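PDB 4XG1: diaminopimelate decarboxylase, which probably catalyses the decarboxylation of meso-diaminopimelate to L-lysine, using pyridoxal 5'-phosphate as cofactor, in the last step of lysine biosynthesis. Local coordinates for residues B[12-16]-B[17-21]; B[213-216]-B[217-221]; B[407-410]-B[411-414]. All blocks are in the same frame, centred on the assembly; numbering follows the deposited sequence.

Interaction 1 (B[12-16]-B[17-21]); sequences LFVEG and LPVEQ
Phe13 and Pro18 lie alongside each other, pointing the same way, on one side of a tight beta hairpin whose strands 12-14 and 17-18 are joined by a type II' turn from Val14 to Leu17. The pyrrolidine covers a face of the phenyl ring: Pro18 CD stands 4.1 Å from the ring centroid, 24° off the normal, as a CH-pi contact. Pro18 N sits over the middle of the same face, and Leu17 C lies nearer its rim, putting the Leu17-Pro18 peptide link flat against the aromatic ring. Away from this pair, Val14 and Val19 meet at about a right angle, with Val14 CG1 3.8 Å from Val19 CG2. CG1 of Val14 is wedged between its own backbone N and carbonyl carbon (chi1 42°), which turns it in over Leu17 O at 3.4 Å. Leu12 lies beside Val19, its CD2 4.1 Å from Val19 CG2. Phe4 and Tyr6 of the adjoining strand 4-6 pack on Val14 and Leu12, respectively. In the turn, Glu15 reaches outward to Ser34, Ala36 and Gly397. Val14 and Leu17 exchange both backbone bonds of a hydrogen-bonded pair, Val14 N to Leu17 O at 2.7 Å and Leu17 N to Val14 O at 2.9 Å. Where helix 19-26 begins, just after Pro18 at the N-cap, Val19 N donates to Leu12 O at 3.0 Å, with a nearly straight N-H...O angle of 173°.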
ATOM      1  N   LEU B  12     -11.602   5.578 -27.255  1.00 33.11           N
ATOM      2  CA  LEU B  12     -10.937   4.385 -26.740  1.00 29.94           C
ATOM      3  C   LEU B  12     -11.942   3.318 -26.358  1.00 26.81           C
ATOM      4  O   LEU B  12     -12.952   3.599 -25.742  1.00 26.93           O
ATOM      5  CB  LEU B  12     -10.048   4.731 -25.546  1.00 31.48           C
ATOM      6  CG  LEU B  12      -9.219   3.573 -24.957  1.00 32.10           C
ATOM      7  CD1 LEU B  12      -8.098   3.128 -25.893  1.00 32.11           C
ATOM      8  CD2 LEU B  12      -8.650   3.989 -23.614  1.00 32.24           C
ATOM      9  N   PHE B  13     -11.661   2.089 -26.751  1.00 25.53           N
ATOM     10  CA  PHE B  13     -12.586   1.003 -26.549  1.00 24.71           C
ATOM     11  C   PHE B  13     -11.892  -0.076 -25.797  1.00 25.08           C
ATOM     12  O   PHE B  13     -10.687  -0.221 -25.873  1.00 27.06           O
ATOM     13  CB  PHE B  13     -13.017   0.389 -27.888  1.00 27.56           C
ATOM     14  CG  PHE B  13     -14.355   0.879 -28.396  1.00 26.84           C
ATOM     15  CD1 PHE B  13     -14.588   2.246 -28.593  1.00 26.97           C
ATOM     16  CD2 PHE B  13     -15.375  -0.028 -28.689  1.00 25.67           C
ATOM     17  CE1 PHE B  13     -15.813   2.695 -29.061  1.00 25.67           C
ATOM     18  CE2 PHE B  13     -16.603   0.422 -29.143  1.00 24.88           C
ATOM     19  CZ  PHE B  13     -16.818   1.776 -29.340  1.00 23.74           C
ATOM     20  N   VAL B  14     -12.679  -0.843 -25.075  1.00 25.18           N
ATOM     21  CA  VAL B  14     -12.193  -1.974 -24.379  1.00 24.25           C
ATOM     22  C   VAL B  14     -13.054  -3.089 -24.890  1.00 23.61           C
ATOM     23  O   VAL B  14     -14.256  -3.103 -24.652  1.00 22.58           O
ATOM     24  CB  VAL B  14     -12.273  -1.841 -22.818  1.00 24.44           C
ATOM     25  CG1 VAL B  14     -13.586  -1.227 -22.352  1.00 23.80           C
ATOM     26  CG2 VAL B  14     -12.032  -3.206 -22.160  1.00 23.89           C
ATOM     27  N   GLU B  15     -12.425  -4.017 -25.607  1.00 23.91           N
ATOM     28  CA  GLU B  15     -13.151  -5.010 -26.387  1.00 23.79           C
ATOM     29  C   GLU B  15     -14.269  -4.249 -27.141  1.00 24.30           C
ATOM     30  O   GLU B  15     -13.991  -3.216 -27.772  1.00 25.53           O
ATOM     31  CB  GLU B  15     -13.625  -6.134 -25.477  1.00 22.78           C
ATOM     32  CG  GLU B  15     -12.447  -6.825 -24.804  1.00 23.09           C
ATOM     33  CD  GLU B  15     -12.803  -8.087 -24.039  1.00 24.08           C
ATOM     34  OE1 GLU B  15     -13.920  -8.632 -24.254  1.00 25.38           O
ATOM     35  OE2 GLU B  15     -11.971  -8.529 -23.210  1.00 22.50           O
ATOM     36  N   GLY B  16     -15.516  -4.662 -27.001  1.00 26.64           N
ATOM     37  CA  GLY B  16     -16.601  -4.034 -27.731  1.00 30.23           C
ATOM     38  C   GLY B  16     -17.172  -2.741 -27.170  1.00 32.62           C
ATOM     39  O   GLY B  16     -18.056  -2.156 -27.779  1.00 35.87           O
ATOM     40  N   LEU B  17     -16.670  -2.262 -26.035  1.00 32.81           N
ATOM     41  CA  LEU B  17     -17.301  -1.136 -25.374  1.00 29.47           C
ATOM     42  C   LEU B  17     -16.423   0.099 -25.329  1.00 30.10           C
ATOM     43  O   LEU B  17     -15.204   0.023 -25.092  1.00 37.24           O
ATOM     44  CB  LEU B  17     -17.690  -1.526 -23.970  1.00 30.79           C
ATOM     45  CG  LEU B  17     -18.885  -2.454 -23.784  1.00 32.75           C
ATOM     46  CD1 LEU B  17     -19.019  -2.772 -22.295  1.00 33.26           C
ATOM     47  CD2 LEU B  17     -20.185  -1.836 -24.299  1.00 33.09           C
ATOM     48  N   PRO B  18     -17.021   1.251 -25.571  1.00 27.35           N
ATOM     49  CA  PRO B  18     -16.302   2.472 -25.268  1.00 29.90           C
ATOM     50  C   PRO B  18     -16.011   2.573 -23.753  1.00 30.16           C
ATOM     51  O   PRO B  18     -16.877   2.290 -22.935  1.00 27.10           O
ATOM     52  CB  PRO B  18     -17.262   3.599 -25.701  1.00 29.23           C
ATOM     53  CG  PRO B  18     -18.498   2.940 -26.184  1.00 28.86           C
ATOM     54  CD  PRO B  18     -18.430   1.475 -25.900  1.00 28.00           C
ATOM     55  N   VAL B  19     -14.809   3.011 -23.417  1.00 29.72           N
ATOM     56  CA  VAL B  19     -14.419   3.139 -22.042  1.00 29.96           C
ATOM     57  C   VAL B  19     -15.274   4.202 -21.378  1.00 31.32           C
ATOM     58  O   VAL B  19     -15.699   4.016 -20.274  1.00 31.39           O
ATOM     59  CB  VAL B  19     -12.918   3.442 -21.940  1.00 28.91           C
ATOM     60  CG1 VAL B  19     -12.528   3.856 -20.533  1.00 27.87           C
ATOM     61  CG2 VAL B  19     -12.113   2.222 -22.377  1.00 28.33           C
ATOM     62  N   GLU B  20     -15.566   5.294 -22.066  1.00 36.38           N
ATOM     63  CA  GLU B  20     -16.388   6.359 -21.490  1.00 37.84           C
ATOM     64  C   GLU B  20     -17.733   5.821 -21.008  1.00 35.99           C
ATOM     65  O   GLU B  20     -18.316   6.353 -20.080  1.00 34.15           O
ATOM     66  CB  GLU B  20     -16.610   7.490 -22.495  1.00 45.50           C
ATOM     67  CG  GLU B  20     -17.649   7.212 -23.577  1.00 52.95           C
ATOM     68  CD  GLU B  20     -17.733   8.315 -24.633  1.00 62.43           C
ATOM     69  OE1 GLU B  20     -18.126   8.022 -25.785  1.00 66.63           O
ATOM     70  OE2 GLU B  20     -17.407   9.484 -24.321  1.00 70.28           O
ATOM     71  N   GLN B  21     -18.229   4.782 -21.662  1.00 33.68           N
ATOM     72  CA  GLN B  21     -19.535   4.237 -21.356  1.00 34.34           C
ATOM     73  C   GLN B  21     -19.532   3.540 -20.024  1.00 34.38           C
ATOM     74  O   GLN B  21     -20.469   3.695 -19.233  1.00 35.72           O
ATOM     75  CB  GLN B  21     -19.960   3.241 -22.434  1.00 34.04           C
ATOM     76  CG  GLN B  21     -21.387   2.742 -22.312  1.00 33.54           C
ATOM     77  CD  GLN B  21     -21.838   2.026 -23.579  1.00 35.21           C
ATOM     78  OE1 GLN B  21     -21.932   2.643 -24.664  1.00 34.10           O
ATOM     79  NE2 GLN B  21     -22.132   0.736 -23.460  1.00 33.69           N
TER

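Interaction 2 (B[213-216]-B[217-221]); sequences EALD and KLLIL
Lys217 and Glu213 come side by side through their torsions: Lys217 CG stands beside its own backbone N (chi1 -43°) and the chain then bends at chi2 (-111°), while the Glu213 chain runs out extended. The first torsion sends the lysine back toward the preceding turn of helix 209-227 and the bend at chi2 carries it outward, so that its aliphatic part passes the glutamate one turn earlier. Lys217 CG lies just beyond the oxygen of the Glu213 carbonyl, 3.1 Å from Glu213 O, and further out Lys217 CE lies 4.0 Å from Glu213 OE2. The charged ends stop short of a salt bridge, with Lys217 NZ 4.1 Å from Glu213 OE2. Each has another partner: Lys217 NZ bonds Asn154 OD1, and Glu213 OE2 takes the backbone N-H of Asp156. The two opposite charges may still steady one another electrostatically while both reach the loop after strand 145-152.

Another flank of the helix carries an apolar i to i+4 pair. Leu215 and Leu219 cross obliquely, Leu215 CD1 meeting Leu219 CG at 3.7 Å. The backbone beneath is alpha-helical, with Leu219 N donating to Leu215 O at 2.8 Å and Ile220 N to Asp216 O at 3.1 Å; the Lys217 N to Glu213 O bond is weak at 3.4 Å. Leu218 CG presses against the carbonyl of Ala214, 3.1 Å from Ala214 O.

The helix links strands 192-198 and 234-236 as the crossover of a beta-alpha-beta unit in the TIM barrel. Leu215 and Leu218 pack on Leu235 of strand 234-236, Leu218 and Leu221 reach Ile151 of strand 145-152, and Leu221 also touches Ala179 and Leu180 of the adjacent helix 179-188.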
ATOM      1  N   GLU B 213      19.627 -19.874 -17.676  1.00 17.93           N
ATOM      2  CA  GLU B 213      20.715 -20.077 -16.734  1.00 18.47           C
ATOM      3  C   GLU B 213      20.237 -20.743 -15.464  1.00 17.74           C
ATOM      4  O   GLU B 213      20.865 -21.665 -14.971  1.00 19.74           O
ATOM      5  CB  GLU B 213      21.433 -18.776 -16.437  1.00 20.13           C
ATOM      6  CG  GLU B 213      22.753 -19.066 -15.733  1.00 21.77           C
ATOM      7  CD  GLU B 213      23.785 -17.950 -15.783  1.00 24.05           C
ATOM      8  OE1 GLU B 213      23.590 -16.899 -16.466  1.00 28.99           O
ATOM      9  OE2 GLU B 213      24.830 -18.140 -15.142  1.00 25.03           O
ATOM     10  N   ALA B 214      19.114 -20.288 -14.945  1.00 17.40           N
ATOM     11  CA  ALA B 214      18.531 -20.848 -13.732  1.00 18.68           C
ATOM     12  C   ALA B 214      18.071 -22.294 -13.916  1.00 19.31           C
ATOM     13  O   ALA B 214      18.318 -23.164 -13.063  1.00 17.81           O
ATOM     14  CB  ALA B 214      17.349 -19.993 -13.289  1.00 18.73           C
ATOM     15  N   LEU B 215      17.391 -22.536 -15.027  1.00 19.77           N
ATOM     16  CA  LEU B 215      16.996 -23.886 -15.359  1.00 21.28           C
ATOM     17  C   LEU B 215      18.177 -24.880 -15.363  1.00 23.36           C
ATOM     18  O   LEU B 215      18.197 -25.878 -14.592  1.00 23.39           O
ATOM     19  CB  LEU B 215      16.294 -23.888 -16.712  1.00 21.70           C
ATOM     20  CG  LEU B 215      15.926 -25.234 -17.311  1.00 20.83           C
ATOM     21  CD1 LEU B 215      15.189 -26.057 -16.277  1.00 22.16           C
ATOM     22  CD2 LEU B 215      15.092 -25.011 -18.527  1.00 21.20           C
ATOM     23  N   ASP B 216      19.180 -24.584 -16.193  1.00 24.75           N
ATOM     24  CA  ASP B 216      20.411 -25.394 -16.249  1.00 25.01           C
ATOM     25  C   ASP B 216      20.870 -25.820 -14.869  1.00 25.12           C
ATOM     26  O   ASP B 216      21.063 -26.999 -14.617  1.00 31.49           O
ATOM     27  CB  ASP B 216      21.520 -24.628 -16.974  1.00 26.06           C
ATOM     28  CG  ASP B 216      21.252 -24.478 -18.488  1.00 27.68           C
ATOM     29  OD1 ASP B 216      20.308 -25.137 -18.997  1.00 29.36           O
ATOM     30  OD2 ASP B 216      21.962 -23.696 -19.170  1.00 27.69           O
ATOM     31  N   LYS B 217      21.042 -24.879 -13.957  1.00 24.75           N
ATOM     32  CA  LYS B 217      21.638 -25.206 -12.654  1.00 24.48           C
ATOM     33  C   LYS B 217      20.731 -25.987 -11.794  1.00 22.99           C
ATOM     34  O   LYS B 217      21.181 -26.689 -10.888  1.00 24.44           O
ATOM     35  CB  LYS B 217      22.022 -23.951 -11.914  1.00 26.83           C
ATOM     36  CG  LYS B 217      22.687 -23.006 -12.908  1.00 29.91           C
ATOM     37  CD  LYS B 217      24.143 -22.879 -12.598  1.00 33.65           C
ATOM     38  CE  LYS B 217      24.633 -21.664 -13.326  1.00 36.61           C
ATOM     39  NZ  LYS B 217      26.042 -21.396 -12.990  1.00 41.98           N
ATOM     40  N   LEU B 218      19.441 -25.846 -12.032  1.00 22.62           N
ATOM     41  CA  LEU B 218      18.472 -26.639 -11.289  1.00 22.79           C
ATOM     42  C   LEU B 218      18.370 -28.090 -11.828  1.00 22.07           C
ATOM     43  O   LEU B 218      18.186 -29.021 -11.036  1.00 21.71           O
ATOM     44  CB  LEU B 218      17.086 -25.963 -11.286  1.00 21.55           C
ATOM     45  CG  LEU B 218      17.006 -24.599 -10.599  1.00 21.27           C
ATOM     46  CD1 LEU B 218      15.650 -23.953 -10.847  1.00 20.52           C
ATOM     47  CD2 LEU B 218      17.286 -24.647  -9.111  1.00 21.39           C
ATOM     48  N   LEU B 219      18.539 -28.265 -13.136  1.00 23.10           N
ATOM     49  CA  LEU B 219      18.602 -29.612 -13.725  1.00 26.29           C
ATOM     50  C   LEU B 219      19.807 -30.375 -13.212  1.00 29.50           C
ATOM     51  O   LEU B 219      19.682 -31.490 -12.720  1.00 35.16           O
ATOM     52  CB  LEU B 219      18.643 -29.556 -15.234  1.00 25.62           C
ATOM     53  CG  LEU B 219      17.375 -28.979 -15.863  1.00 24.99           C
ATOM     54  CD1 LEU B 219      17.495 -28.860 -17.368  1.00 24.41           C
ATOM     55  CD2 LEU B 219      16.166 -29.823 -15.498  1.00 24.93           C
ATOM     56  N   ILE B 220      20.963 -29.729 -13.248  1.00 30.88           N
ATOM     57  CA  ILE B 220      22.160 -30.260 -12.608  1.00 29.90           C
ATOM     58  C   ILE B 220      21.832 -30.708 -11.206  1.00 28.61           C
ATOM     59  O   ILE B 220      22.205 -31.828 -10.797  1.00 35.57           O
ATOM     60  CB  ILE B 220      23.291 -29.201 -12.576  1.00 30.72           C
ATOM     61  CG1 ILE B 220      23.882 -29.036 -13.960  1.00 32.00           C
ATOM     62  CG2 ILE B 220      24.385 -29.563 -11.579  1.00 28.69           C
ATOM     63  CD1 ILE B 220      24.628 -27.722 -14.140  1.00 36.15           C
ATOM     64  N   LEU B 221      21.171 -29.845 -10.447  1.00 26.04           N
ATOM     65  CA  LEU B 221      20.841 -30.181  -9.046  1.00 27.44           C
ATOM     66  C   LEU B 221      19.883 -31.369  -8.957  1.00 29.98           C
ATOM     67  O   LEU B 221      19.961 -32.161  -8.014  1.00 26.71           O
ATOM     68  CB  LEU B 221      20.205 -28.983  -8.318  1.00 25.42           C
ATOM     69  CG  LEU B 221      19.526 -29.273  -6.971  1.00 22.78           C
ATOM     70  CD1 LEU B 221      20.530 -29.780  -5.952  1.00 22.10           C
ATOM     71  CD2 LEU B 221      18.825 -28.042  -6.402  1.00 23.81           C
TER

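Interaction 3 (B[407-410]-B[411-414]); sequences EELK and DLWR
Asp411 and Glu408 clasp each other by two hydrogen bonds in a loop after strand 399-404 that coils through successive turns, the last a type I turn from Asp411 to Arg414, at the dimer interface. Glu408 N donates to Asp411 OD2 at 3.2 Å, meeting it from above the carboxylate plane. In return Asp411 N donates to Glu408 O at 2.9 Å. With CG set beside its own backbone N (chi1 -62°), the Asp411 side chain lies back along the turn, its CG 3.6 Å from Glu408 O. One residue on, Leu412 N closes the next turn on Leu409 O at 2.8 Å, and Leu409 CD2 lies beside Leu412 CD1 at 4.0 Å, the two leucines pointing the same way.

Trp413 folds back over this backbone. Its CG sits between its own N and carbonyl carbon (chi1 56°), bringing one face of the indole down on the Leu409-Lys410 peptide. Lys410 CA makes a CH-pi contact with the six-membered ring, 4.0 Å from its centroid and 26° off the normal; Leu409 O lies over the same face, toward the rim.

Farther out, Glu407 holds the start of the loop to the rest of its own chain through Asn383 and a salt bridge to Arg389. The second subunit packs against the loop: Leu409 and Leu412 touch its Gly85, and Trp413 its Gln92. Arg414 NH2 forms a salt bridge with Asp411 OD1 of the second subunit, and Leu412 O accepts a hydrogen bond from Arg404 NH1 of that same subunit.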
ATOM      1  N   GLU B 407     -15.930   0.721  -2.607  1.00 10.01           N
ATOM      2  CA  GLU B 407     -16.248   0.773  -1.171  1.00 11.56           C
ATOM      3  C   GLU B 407     -17.107   1.983  -0.832  1.00 12.81           C
ATOM      4  O   GLU B 407     -17.001   3.029  -1.460  1.00 12.52           O
ATOM      5  CB  GLU B 407     -14.985   0.829  -0.345  1.00 11.74           C
ATOM      6  CG  GLU B 407     -14.165  -0.419  -0.489  1.00 12.56           C
ATOM      7  CD  GLU B 407     -12.819  -0.322   0.171  1.00 14.08           C
ATOM      8  OE1 GLU B 407     -12.306   0.794   0.475  1.00 13.92           O
ATOM      9  OE2 GLU B 407     -12.257  -1.422   0.425  1.00 17.44           O
ATOM     10  N   GLU B 408     -17.985   1.828   0.148  1.00 15.30           N
ATOM     11  CA  GLU B 408     -18.767   2.938   0.692  1.00 17.70           C
ATOM     12  C   GLU B 408     -18.012   3.503   1.920  1.00 17.56           C
ATOM     13  O   GLU B 408     -17.264   2.801   2.580  1.00 14.01           O
ATOM     14  CB  GLU B 408     -20.143   2.474   1.168  1.00 20.69           C
ATOM     15  CG  GLU B 408     -20.999   1.786   0.130  1.00 22.94           C
ATOM     16  CD  GLU B 408     -21.573   2.756  -0.885  1.00 28.76           C
ATOM     17  OE1 GLU B 408     -22.038   3.887  -0.568  1.00 33.57           O
ATOM     18  OE2 GLU B 408     -21.592   2.366  -2.063  1.00 37.52           O
ATOM     19  N   LEU B 409     -18.257   4.778   2.203  1.00 18.54           N
ATOM     20  CA  LEU B 409     -17.609   5.454   3.296  1.00 19.29           C
ATOM     21  C   LEU B 409     -17.774   4.719   4.617  1.00 18.31           C
ATOM     22  O   LEU B 409     -16.807   4.552   5.338  1.00 18.03           O
ATOM     23  CB  LEU B 409     -18.148   6.874   3.481  1.00 20.97           C
ATOM     24  CG  LEU B 409     -17.888   7.894   2.397  1.00 22.10           C
ATOM     25  CD1 LEU B 409     -18.632   9.182   2.749  1.00 24.40           C
ATOM     26  CD2 LEU B 409     -16.411   8.169   2.240  1.00 22.49           C
ATOM     27  N   LYS B 410     -18.966   4.235   4.911  1.00 17.86           N
ATOM     28  CA  LYS B 410     -19.204   3.530   6.171  1.00 18.82           C
ATOM     29  C   LYS B 410     -18.421   2.210   6.310  1.00 19.35           C
ATOM     30  O   LYS B 410     -18.268   1.691   7.417  1.00 24.16           O
ATOM     31  CB  LYS B 410     -20.692   3.321   6.419  1.00 18.99           C
ATOM     32  CG  LYS B 410     -21.368   2.357   5.441  1.00 20.12           C
ATOM     33  CD  LYS B 410     -22.867   2.310   5.495  1.00 20.57           C
ATOM     34  CE  LYS B 410     -23.445   3.628   5.041  1.00 22.21           C
ATOM     35  NZ  LYS B 410     -23.901   3.478   3.630  1.00 23.58           N
ATOM     36  N   ASP B 411     -17.858   1.698   5.231  1.00 19.18           N
ATOM     37  CA  ASP B 411     -16.940   0.568   5.333  1.00 19.20           C
ATOM     38  C   ASP B 411     -15.590   0.974   5.893  1.00 17.39           C
ATOM     39  O   ASP B 411     -14.825   0.099   6.316  1.00 16.55           O
ATOM     40  CB  ASP B 411     -16.712  -0.104   3.960  1.00 20.75           C
ATOM     41  CG  ASP B 411     -18.003  -0.685   3.347  1.00 24.03           C
ATOM     42  OD1 ASP B 411     -18.868  -1.134   4.160  1.00 21.00           O
ATOM     43  OD2 ASP B 411     -18.095  -0.732   2.052  1.00 26.83           O
ATOM     44  N   LEU B 412     -15.248   2.262   5.828  1.00 15.28           N
ATOM     45  CA  LEU B 412     -13.895   2.676   6.190  1.00 15.03           C
ATOM     46  C   LEU B 412     -13.565   2.352   7.646  1.00 15.19           C
ATOM     47  O   LEU B 412     -12.476   1.924   7.935  1.00 13.69           O
ATOM     48  CB  LEU B 412     -13.679   4.151   5.932  1.00 14.84           C
ATOM     49  CG  LEU B 412     -13.632   4.598   4.458  1.00 14.55           C
ATOM     50  CD1 LEU B 412     -13.725   6.099   4.378  1.00 15.22           C
ATOM     51  CD2 LEU B 412     -12.395   4.140   3.763  1.00 14.27           C
ATOM     52  N   TRP B 413     -14.531   2.541   8.540  1.00 15.94           N
ATOM     53  CA  TRP B 413     -14.296   2.375   9.959  1.00 16.64           C
ATOM     54  C   TRP B 413     -14.994   1.114  10.501  1.00 17.84           C
ATOM     55  O   TRP B 413     -15.208   0.992  11.690  1.00 16.49           O
ATOM     56  CB  TRP B 413     -14.742   3.613  10.725  1.00 16.94           C
ATOM     57  CG  TRP B 413     -16.126   3.967  10.481  1.00 17.62           C
ATOM     58  CD1 TRP B 413     -17.216   3.347  10.990  1.00 17.75           C
ATOM     59  CD2 TRP B 413     -16.618   5.017   9.612  1.00 18.72           C
ATOM     60  NE1 TRP B 413     -18.356   3.930  10.501  1.00 19.58           N
ATOM     61  CE2 TRP B 413     -18.025   4.963   9.655  1.00 18.93           C
ATOM     62  CE3 TRP B 413     -16.006   5.981   8.814  1.00 18.39           C
ATOM     63  CZ2 TRP B 413     -18.844   5.847   8.940  1.00 18.48           C
ATOM     64  CZ3 TRP B 413     -16.816   6.856   8.098  1.00 19.15           C
ATOM     65  CH2 TRP B 413     -18.223   6.784   8.173  1.00 19.04           C
ATOM     66  N   ARG B 414     -15.353   0.182   9.639  1.00 20.00           N
ATOM     67  CA  ARG B 414     -15.862  -1.107  10.050  1.00 21.91           C
ATOM     68  C   ARG B 414     -14.964  -1.783  11.067  1.00 20.82           C
ATOM     69  O   ARG B 414     -13.785  -1.875  10.905  1.00 21.80           O
ATOM     70  CB  ARG B 414     -16.075  -2.032   8.870  1.00 24.74           C
ATOM     71  CG  ARG B 414     -17.356  -1.780   8.104  1.00 28.59           C
ATOM     72  CD  ARG B 414     -17.963  -2.999   7.431  1.00 29.27           C
ATOM     73  NE  ARG B 414     -16.970  -3.877   6.913  1.00 31.86           N
ATOM     74  CZ  ARG B 414     -16.857  -5.176   7.123  1.00 33.30           C
ATOM     75  NH1 ARG B 414     -17.664  -5.857   7.885  1.00 32.81           N
ATOM     76  NH2 ARG B 414     -15.874  -5.774   6.545  1.00 33.89           N
TER

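From the N terminus, interaction 1 comes first, closing the hairpin of strands 12-14 and 17-18 and leading straight into helix 19-26. The chain then passes through strand 30-34 of the mixed sheet before entering the barrel, where interaction 2 lies within the helix between strands 192-198 and 234-236. Interaction 3 follows strand 399-404, coiling the C-terminal loop into turns that face the second subunit. Each is local and complete before the next begins, so none nests in or crosses another. Interactions 1 and 2 lie on opposite sides of the chain's centre, as do 2 and 3. Their nearest atoms are about 32 and 38 Å apart, whereas 1 and 3 approach within about 17 Å.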